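Local coordinates for uncharacterized protein (Pyrococcus abyssi, PDB 5IFF), which is the restriction DNA glycosylase R.PabI, a tetrameric enzyme captured here on nonspecific double-stranded DNA, and probably excises adenine from its recognition sequence, at residues I84-D89 with V188-K192; L93-A97 with L195-I200. The protein carries 2 engineered substitutions. All coordinates share one frame; numbering follows the deposited sequence.

Contact 1: I84-D89 with V188-K192; sequences ILTYND and VDLMK
K192 reaches from near the start of helix 188-201 to D89 in the first turn of helix 87-99. Its CB leaves the backbone obliquely to 84-89, and it is the rest of the chain that comes near. CG, anti to the carbonyl carbon (chi1 -65°), passes methyl CD2 of L85 at 3.9 Å. Beyond CG the chain is fully extended, which carries CE to the carboxylate of D89, 3.5 Å from its CG. At the tip, NZ lies 3.4 Å from OD1 of D89, a long salt bridge whose hydrogen bond is weak; the two side chains meet at about a right angle. The other oxygen of D89 is used within its own segment: T86 N donates to OD2 at 3.0 Å, nearly straight but from above the carboxylate plane. D89 N in turn gives a hydrogen bond to T86 OG1, 2.9 Å away. T86, the N-cap of helix 87-99, thus forms a capping box with D89, and the bond to OD2 restrains the rotation of the carboxylate whose OD1 faces K192. Next to the polar pair, the CB of V188 faces 84-89, and both its methyls touch the residues before the helix. CG2 packs on I84 CG2 at 3.4 Å and CG1 on L85 CD2 at 3.5 Å, both tighter than usual van der Waals contact. The bent end of M191 brings CE near the same I84 methyl, while M191 and I84 also touch A79 of helix 72-81. The carboxylate therefore accepts the N-H of the N-cap residue and pairs with a lysine, while T86 OG1 takes the helix N-H of D89; the capping bonds are the firmer, and the lysine would mainly add electrostatic attraction beside close-packed aliphatic side chains.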
ATOM      1  N   ILE A  84      -6.644 -34.413 -21.412  1.00 45.75           N
ATOM      2  CA  ILE A  84      -7.839 -33.598 -21.518  1.00 45.33           C
ATOM      3  C   ILE A  84      -7.692 -32.633 -22.696  1.00 41.91           C
ATOM      4  O   ILE A  84      -8.591 -32.504 -23.533  1.00 44.77           O
ATOM      5  CB  ILE A  84      -8.102 -32.847 -20.195  1.00 42.10           C
ATOM      6  CG1 ILE A  84      -8.537 -33.868 -19.111  1.00 42.11           C
ATOM      7  CG2 ILE A  84      -9.223 -31.812 -20.355  1.00 41.15           C
ATOM      8  CD1 ILE A  84      -8.496 -33.252 -17.647  1.00 37.68           C
ATOM      9  N   LEU A  85      -6.551 -31.980 -22.770  1.00 37.26           N
ATOM     10  CA  LEU A  85      -6.264 -31.102 -23.880  1.00 39.15           C
ATOM     11  C   LEU A  85      -5.256 -31.871 -24.773  1.00 37.92           C
ATOM     12  O   LEU A  85      -4.139 -32.200 -24.345  1.00 41.60           O
ATOM     13  CB  LEU A  85      -5.752 -29.790 -23.362  1.00 38.20           C
ATOM     14  CG  LEU A  85      -5.764 -28.532 -24.235  1.00 43.36           C
ATOM     15  CD1 LEU A  85      -4.805 -28.711 -25.352  1.00 48.33           C
ATOM     16  CD2 LEU A  85      -7.099 -28.113 -24.796  1.00 39.59           C
ATOM     17  N   THR A  86      -5.697 -32.238 -25.963  1.00 36.22           N
ATOM     18  CA  THR A  86      -4.977 -33.207 -26.770  1.00 37.48           C
ATOM     19  C   THR A  86      -3.885 -32.513 -27.579  1.00 37.79           C
ATOM     20  O   THR A  86      -3.851 -31.280 -27.654  1.00 37.26           O
ATOM     21  CB  THR A  86      -5.890 -33.941 -27.778  1.00 43.76           C
ATOM     22  OG1 THR A  86      -6.472 -32.963 -28.637  1.00 43.04           O
ATOM     23  CG2 THR A  86      -7.003 -34.734 -27.067  1.00 47.83           C
ATOM     24  N   TYR A  87      -3.024 -33.309 -28.191  1.00 38.40           N
ATOM     25  CA  TYR A  87      -2.020 -32.701 -29.072  1.00 40.46           C
ATOM     26  C   TYR A  87      -2.726 -31.960 -30.169  1.00 35.29           C
ATOM     27  O   TYR A  87      -2.358 -30.844 -30.492  1.00 36.39           O
ATOM     28  CB  TYR A  87      -1.100 -33.775 -29.703  1.00 41.85           C
ATOM     29  CG  TYR A  87      -0.104 -34.276 -28.723  1.00 45.84           C
ATOM     30  CD1 TYR A  87       1.114 -33.613 -28.539  1.00 47.75           C
ATOM     31  CD2 TYR A  87      -0.379 -35.399 -27.949  1.00 52.34           C
ATOM     32  CE1 TYR A  87       2.048 -34.066 -27.619  1.00 51.64           C
ATOM     33  CE2 TYR A  87       0.546 -35.862 -27.029  1.00 56.45           C
ATOM     34  CZ  TYR A  87       1.755 -35.190 -26.866  1.00 55.57           C
ATOM     35  OH  TYR A  87       2.678 -35.658 -25.951  1.00 59.56           O
ATOM     36  N   ASN A  88      -3.778 -32.600 -30.713  1.00 37.48           N
ATOM     37  CA  ASN A  88      -4.493 -31.983 -31.799  1.00 39.93           C
ATOM     38  C   ASN A  88      -5.102 -30.631 -31.361  1.00 39.31           C
ATOM     39  O   ASN A  88      -5.143 -29.691 -32.149  1.00 39.50           O
ATOM     40  CB  ASN A  88      -5.574 -32.897 -32.321  1.00 44.05           C
ATOM     41  CG  ASN A  88      -6.269 -32.328 -33.530  1.00 46.65           C
ATOM     42  OD1 ASN A  88      -5.762 -32.396 -34.628  1.00 51.58           O
ATOM     43  ND2 ASN A  88      -7.441 -31.793 -33.339  1.00 45.82           N
ATOM     44  N   ASP A  89      -5.623 -30.587 -30.127  1.00 38.16           N
ATOM     45  CA  ASP A  89      -6.148 -29.337 -29.592  1.00 37.61           C
ATOM     46  C   ASP A  89      -5.044 -28.259 -29.646  1.00 37.26           C
ATOM     47  O   ASP A  89      -5.295 -27.083 -29.995  1.00 37.23           O
ATOM     48  CB  ASP A  89      -6.608 -29.499 -28.145  1.00 34.73           C
ATOM     49  CG  ASP A  89      -7.913 -30.293 -28.012  1.00 38.71           C
ATOM     50  OD1 ASP A  89      -8.707 -30.394 -28.965  1.00 38.06           O
ATOM     51  OD2 ASP A  89      -8.134 -30.826 -26.908  1.00 39.74           O
ATOM     52  N   VAL A 188     -12.823 -28.151 -21.022  1.00 36.40           N
ATOM     53  CA  VAL A 188     -11.777 -27.927 -22.034  1.00 36.85           C
ATOM     54  C   VAL A 188     -12.001 -26.723 -22.936  1.00 35.43           C
ATOM     55  O   VAL A 188     -11.047 -26.059 -23.266  1.00 35.50           O
ATOM     56  CB  VAL A 188     -11.582 -29.113 -23.008  1.00 41.97           C
ATOM     57  CG1 VAL A 188     -10.262 -28.969 -23.674  1.00 37.82           C
ATOM     58  CG2 VAL A 188     -11.567 -30.382 -22.300  1.00 50.25           C
ATOM     59  N   ASP A 189     -13.238 -26.443 -23.359  1.00 35.04           N
ATOM     60  CA  ASP A 189     -13.433 -25.323 -24.272  1.00 44.21           C
ATOM     61  C   ASP A 189     -13.106 -23.971 -23.602  1.00 36.66           C
ATOM     62  O   ASP A 189     -12.759 -23.010 -24.281  1.00 34.42           O
ATOM     63  CB  ASP A 189     -14.855 -25.303 -24.852  1.00 62.25           C
ATOM     64  CG  ASP A 189     -15.926 -25.226 -23.791  1.00 85.83           C
ATOM     65  OD1 ASP A 189     -15.590 -25.335 -22.600  1.00 99.14           O
ATOM     66  OD2 ASP A 189     -17.114 -25.082 -24.146  1.00 90.53           O
ATOM     67  N   LEU A 190     -13.221 -23.906 -22.285  1.00 31.08           N
ATOM     68  CA  LEU A 190     -12.899 -22.683 -21.578  1.00 31.29           C
ATOM     69  C   LEU A 190     -11.371 -22.457 -21.641  1.00 27.74           C
ATOM     70  O   LEU A 190     -10.907 -21.355 -21.710  1.00 26.20           O
ATOM     71  CB  LEU A 190     -13.293 -22.747 -20.124  1.00 32.68           C
ATOM     72  CG  LEU A 190     -12.913 -21.517 -19.304  1.00 33.45           C
ATOM     73  CD1 LEU A 190     -13.551 -20.261 -19.879  1.00 37.24           C
ATOM     74  CD2 LEU A 190     -13.284 -21.687 -17.781  1.00 30.57           C
ATOM     75  N   MET A 191     -10.613 -23.518 -21.480  1.00 26.98           N
ATOM     76  CA  MET A 191      -9.158 -23.397 -21.538  1.00 28.77           C
ATOM     77  C   MET A 191      -8.761 -22.995 -22.943  1.00 29.79           C
ATOM     78  O   MET A 191      -7.870 -22.144 -23.106  1.00 29.65           O
ATOM     79  CB  MET A 191      -8.470 -24.726 -21.161  1.00 31.22           C
ATOM     80  CG  MET A 191      -8.520 -25.038 -19.620  1.00 30.14           C
ATOM     81  SD  MET A 191      -7.706 -26.617 -19.188  1.00 38.19           S
ATOM     82  CE  MET A 191      -9.121 -27.769 -19.378  1.00 36.94           C
ATOM     83  N   LYS A 192      -9.406 -23.599 -23.936  1.00 29.67           N
ATOM     84  CA  LYS A 192      -9.127 -23.193 -25.307  1.00 30.32           C
ATOM     85  C   LYS A 192      -9.422 -21.711 -25.548  1.00 32.15           C
ATOM     86  O   LYS A 192      -8.612 -20.990 -26.127  1.00 29.04           O
ATOM     87  CB  LYS A 192      -9.931 -24.010 -26.272  1.00 29.65           C
ATOM     88  CG  LYS A 192      -9.539 -25.502 -26.256  1.00 31.75           C
ATOM     89  CD  LYS A 192     -10.470 -26.236 -27.269  1.00 37.99           C
ATOM     90  CE  LYS A 192     -10.236 -27.741 -27.349  1.00 42.06           C
ATOM     91  NZ  LYS A 192     -11.367 -28.449 -28.121  1.00 46.31           N
TER

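Contact 2: L93-A97 with L195-I200; sequences LLKFA and LKAFII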
ATOM      1  N   LEU A  93      -4.689 -24.647 -31.760  1.00 30.73           N
ATOM      2  CA  LEU A  93      -4.453 -23.346 -31.161  1.00 29.34           C
ATOM      3  C   LEU A  93      -3.210 -22.659 -31.771  1.00 32.87           C
ATOM      4  O   LEU A  93      -3.197 -21.438 -31.963  1.00 30.57           O
ATOM      5  CB  LEU A  93      -4.288 -23.485 -29.660  1.00 31.68           C
ATOM      6  CG  LEU A  93      -5.600 -23.772 -28.943  1.00 36.19           C
ATOM      7  CD1 LEU A  93      -5.321 -24.355 -27.571  1.00 34.23           C
ATOM      8  CD2 LEU A  93      -6.373 -22.464 -28.889  1.00 36.64           C
ATOM      9  N   LEU A  94      -2.162 -23.436 -32.034  1.00 33.94           N
ATOM     10  CA  LEU A  94      -0.958 -22.855 -32.687  1.00 31.39           C
ATOM     11  C   LEU A  94      -1.297 -22.328 -34.084  1.00 34.36           C
ATOM     12  O   LEU A  94      -0.791 -21.248 -34.509  1.00 37.07           O
ATOM     13  CB  LEU A  94       0.181 -23.882 -32.739  1.00 32.89           C
ATOM     14  CG  LEU A  94       0.788 -24.252 -31.369  1.00 32.35           C
ATOM     15  CD1 LEU A  94       1.810 -25.394 -31.577  1.00 36.87           C
ATOM     16  CD2 LEU A  94       1.421 -23.061 -30.712  1.00 33.01           C
ATOM     17  N   LYS A  95      -2.145 -23.061 -34.794  1.00 34.40           N
ATOM     18  CA  LYS A  95      -2.639 -22.635 -36.109  1.00 40.65           C
ATOM     19  C   LYS A  95      -3.449 -21.326 -36.035  1.00 38.57           C
ATOM     20  O   LYS A  95      -3.344 -20.459 -36.904  1.00 39.12           O
ATOM     21  CB  LYS A  95      -3.523 -23.704 -36.734  1.00 49.65           C
ATOM     22  CG  LYS A  95      -3.803 -23.457 -38.224  1.00 65.35           C
ATOM     23  CD  LYS A  95      -4.490 -24.667 -38.902  1.00 78.76           C
ATOM     24  CE  LYS A  95      -3.921 -26.017 -38.437  1.00 78.17           C
ATOM     25  NZ  LYS A  95      -3.977 -27.119 -39.482  1.00 83.44           N
ATOM     26  N   PHE A  96      -4.307 -21.239 -35.036  1.00 34.77           N
ATOM     27  CA  PHE A  96      -5.065 -20.007 -34.780  1.00 38.95           C
ATOM     28  C   PHE A  96      -4.114 -18.810 -34.570  1.00 36.35           C
ATOM     29  O   PHE A  96      -4.253 -17.758 -35.230  1.00 35.67           O
ATOM     30  CB  PHE A  96      -5.978 -20.203 -33.564  1.00 38.25           C
ATOM     31  CG  PHE A  96      -6.726 -18.948 -33.140  1.00 34.75           C
ATOM     32  CD1 PHE A  96      -7.799 -18.474 -33.894  1.00 37.59           C
ATOM     33  CD2 PHE A  96      -6.349 -18.264 -31.998  1.00 33.43           C
ATOM     34  CE1 PHE A  96      -8.515 -17.325 -33.501  1.00 40.00           C
ATOM     35  CE2 PHE A  96      -7.049 -17.107 -31.595  1.00 37.47           C
ATOM     36  CZ  PHE A  96      -8.141 -16.642 -32.363  1.00 33.46           C
ATOM     37  N   ALA A  97      -3.134 -18.987 -33.686  1.00 32.92           N
ATOM     38  CA  ALA A  97      -2.173 -17.929 -33.430  1.00 35.67           C
ATOM     39  C   ALA A  97      -1.427 -17.495 -34.689  1.00 37.29           C
ATOM     40  O   ALA A  97      -1.106 -16.304 -34.819  1.00 36.42           O
ATOM     41  CB  ALA A  97      -1.194 -18.350 -32.351  1.00 30.10           C
ATOM     42  N   LEU A 195      -7.019 -19.269 -23.911  1.00 26.61           N
ATOM     43  CA  LEU A 195      -5.751 -19.199 -24.660  1.00 27.48           C
ATOM     44  C   LEU A 195      -5.970 -18.336 -25.864  1.00 27.83           C
ATOM     45  O   LEU A 195      -5.163 -17.473 -26.135  1.00 29.51           O
ATOM     46  CB  LEU A 195      -5.272 -20.610 -25.093  1.00 25.88           C
ATOM     47  CG  LEU A 195      -4.783 -21.426 -23.881  1.00 27.68           C
ATOM     48  CD1 LEU A 195      -4.732 -22.937 -24.317  1.00 28.68           C
ATOM     49  CD2 LEU A 195      -3.395 -20.969 -23.331  1.00 29.04           C
ATOM     50  N   LYS A 196      -7.099 -18.523 -26.544  1.00 27.60           N
ATOM     51  CA  LYS A 196      -7.403 -17.682 -27.711  1.00 28.83           C
ATOM     52  C   LYS A 196      -7.577 -16.224 -27.328  1.00 31.75           C
ATOM     53  O   LYS A 196      -7.170 -15.323 -28.098  1.00 31.21           O
ATOM     54  CB  LYS A 196      -8.640 -18.164 -28.413  1.00 27.14           C
ATOM     55  CG  LYS A 196      -8.378 -19.515 -29.155  1.00 32.61           C
ATOM     56  CD  LYS A 196      -9.689 -20.138 -29.663  1.00 38.27           C
ATOM     57  CE  LYS A 196     -10.237 -19.339 -30.800  1.00 42.94           C
ATOM     58  NZ  LYS A 196     -11.153 -20.192 -31.619  1.00 50.81           N
ATOM     59  N   ALA A 197      -8.179 -15.985 -26.161  1.00 27.51           N
ATOM     60  CA  ALA A 197      -8.299 -14.603 -25.655  1.00 30.16           C
ATOM     61  C   ALA A 197      -6.915 -13.932 -25.514  1.00 30.46           C
ATOM     62  O   ALA A 197      -6.705 -12.793 -25.962  1.00 29.11           O
ATOM     63  CB  ALA A 197      -9.066 -14.584 -24.305  1.00 27.61           C
ATOM     64  N   PHE A 198      -5.958 -14.612 -24.894  1.00 28.24           N
ATOM     65  CA  PHE A 198      -4.667 -14.021 -24.725  1.00 29.08           C
ATOM     66  C   PHE A 198      -3.970 -13.806 -26.081  1.00 30.82           C
ATOM     67  O   PHE A 198      -3.246 -12.807 -26.279  1.00 31.96           O
ATOM     68  CB  PHE A 198      -3.805 -14.904 -23.788  1.00 27.05           C
ATOM     69  CG  PHE A 198      -4.053 -14.640 -22.332  1.00 29.29           C
ATOM     70  CD1 PHE A 198      -3.683 -13.405 -21.775  1.00 32.05           C
ATOM     71  CD2 PHE A 198      -4.673 -15.592 -21.512  1.00 30.21           C
ATOM     72  CE1 PHE A 198      -3.888 -13.130 -20.394  1.00 35.21           C
ATOM     73  CE2 PHE A 198      -4.906 -15.325 -20.141  1.00 29.72           C
ATOM     74  CZ  PHE A 198      -4.514 -14.102 -19.584  1.00 34.02           C
ATOM     75  N   ILE A 199      -4.193 -14.745 -27.002  1.00 29.04           N
ATOM     76  CA  ILE A 199      -3.620 -14.670 -28.330  1.00 31.54           C
ATOM     77  C   ILE A 199      -4.109 -13.400 -29.072  1.00 31.53           C
ATOM     78  O   ILE A 199      -3.306 -12.762 -29.758  1.00 31.94           O
ATOM     79  CB  ILE A 199      -3.948 -15.950 -29.133  1.00 31.70           C
ATOM     80  CG1 ILE A 199      -3.016 -17.071 -28.674  1.00 28.76           C
ATOM     81  CG2 ILE A 199      -3.791 -15.738 -30.638  1.00 32.67           C
ATOM     82  CD1 ILE A 199      -3.455 -18.434 -29.211  1.00 28.37           C
ATOM     83  N   ILE A 200      -5.385 -13.018 -28.905  1.00 27.99           N
ATOM     84  CA  ILE A 200      -5.897 -11.843 -29.641  1.00 29.38           C
ATOM     85  C   ILE A 200      -5.770 -10.530 -28.819  1.00 32.83           C
ATOM     86  O   ILE A 200      -5.978  -9.447 -29.351  1.00 31.52           O
ATOM     87  CB  ILE A 200      -7.337 -12.017 -30.082  1.00 34.40           C
ATOM     88  CG1 ILE A 200      -8.291 -12.071 -28.876  1.00 33.46           C
ATOM     89  CG2 ILE A 200      -7.464 -13.245 -30.987  1.00 32.69           C
ATOM     90  CD1 ILE A 200      -9.746 -11.727 -29.263  1.00 36.54           C
TER
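F96 and L93, on one face of helix 87-99, meet I199 and K196 of helix 188-201, and these residues carry most of the interface. The F96 side chain leaves with CG anti to its own backbone N (chi1 175°), which carries the ring into contact with helix 188-201. K196 crosses it at about a right angle: CE sits over the centre of one face, 3.8 Å from the F96 ring centroid, as a CH-pi contact. The bend at chi3 (71°) keeps NZ over that face too, 4.6 Å from the F96 centroid in a cation-pi contact. I199 CG2 and I200 CG2 approach the ring obliquely, the first 3.7 Å from F96 CE2. I199 also extends CD1 to A97 CB, 3.9 Å away. One turn earlier, L93 divides its methyls: CD2 rests on K196 CG at 3.6 Å, and CD1 meets L195 CD1. No hydrogen bond joins the segments, so packing and the lysine-ring contact hold them. A second subunit adds Y119 against F96 and F121 against K196 and I200, while V210 and I209 of helix 203-216 pack on A97 and L195. With the axes of the two segments 10.4 Å apart at closest approach and crossing at -19°, the arrangement is a nearly parallel helix pair within a helical layer, from which A197 and I200 also pack on strand 140-147.

Both contacts join helix 87-99 to helix 188-201, contact 1 at their starting ends and contact 2 further along, with centres 12 Å apart. They adjoin where K192 O packs on L93 CD2. Contact 1 is partly buried and combines aliphatic packing with charge pairing at a capped helix start; contact 2 is buried and largely apolar, the one charged side chain that touches across it, K196, lying on an aromatic ring. Surroundings differ as well: no other subunit touches 84-89 or 188-192, whereas a second subunit packs on 93-97 with 195-200. Contact 2 also lies nearer the bound DNA, about 15 Å by nearest atom against about 19 Å.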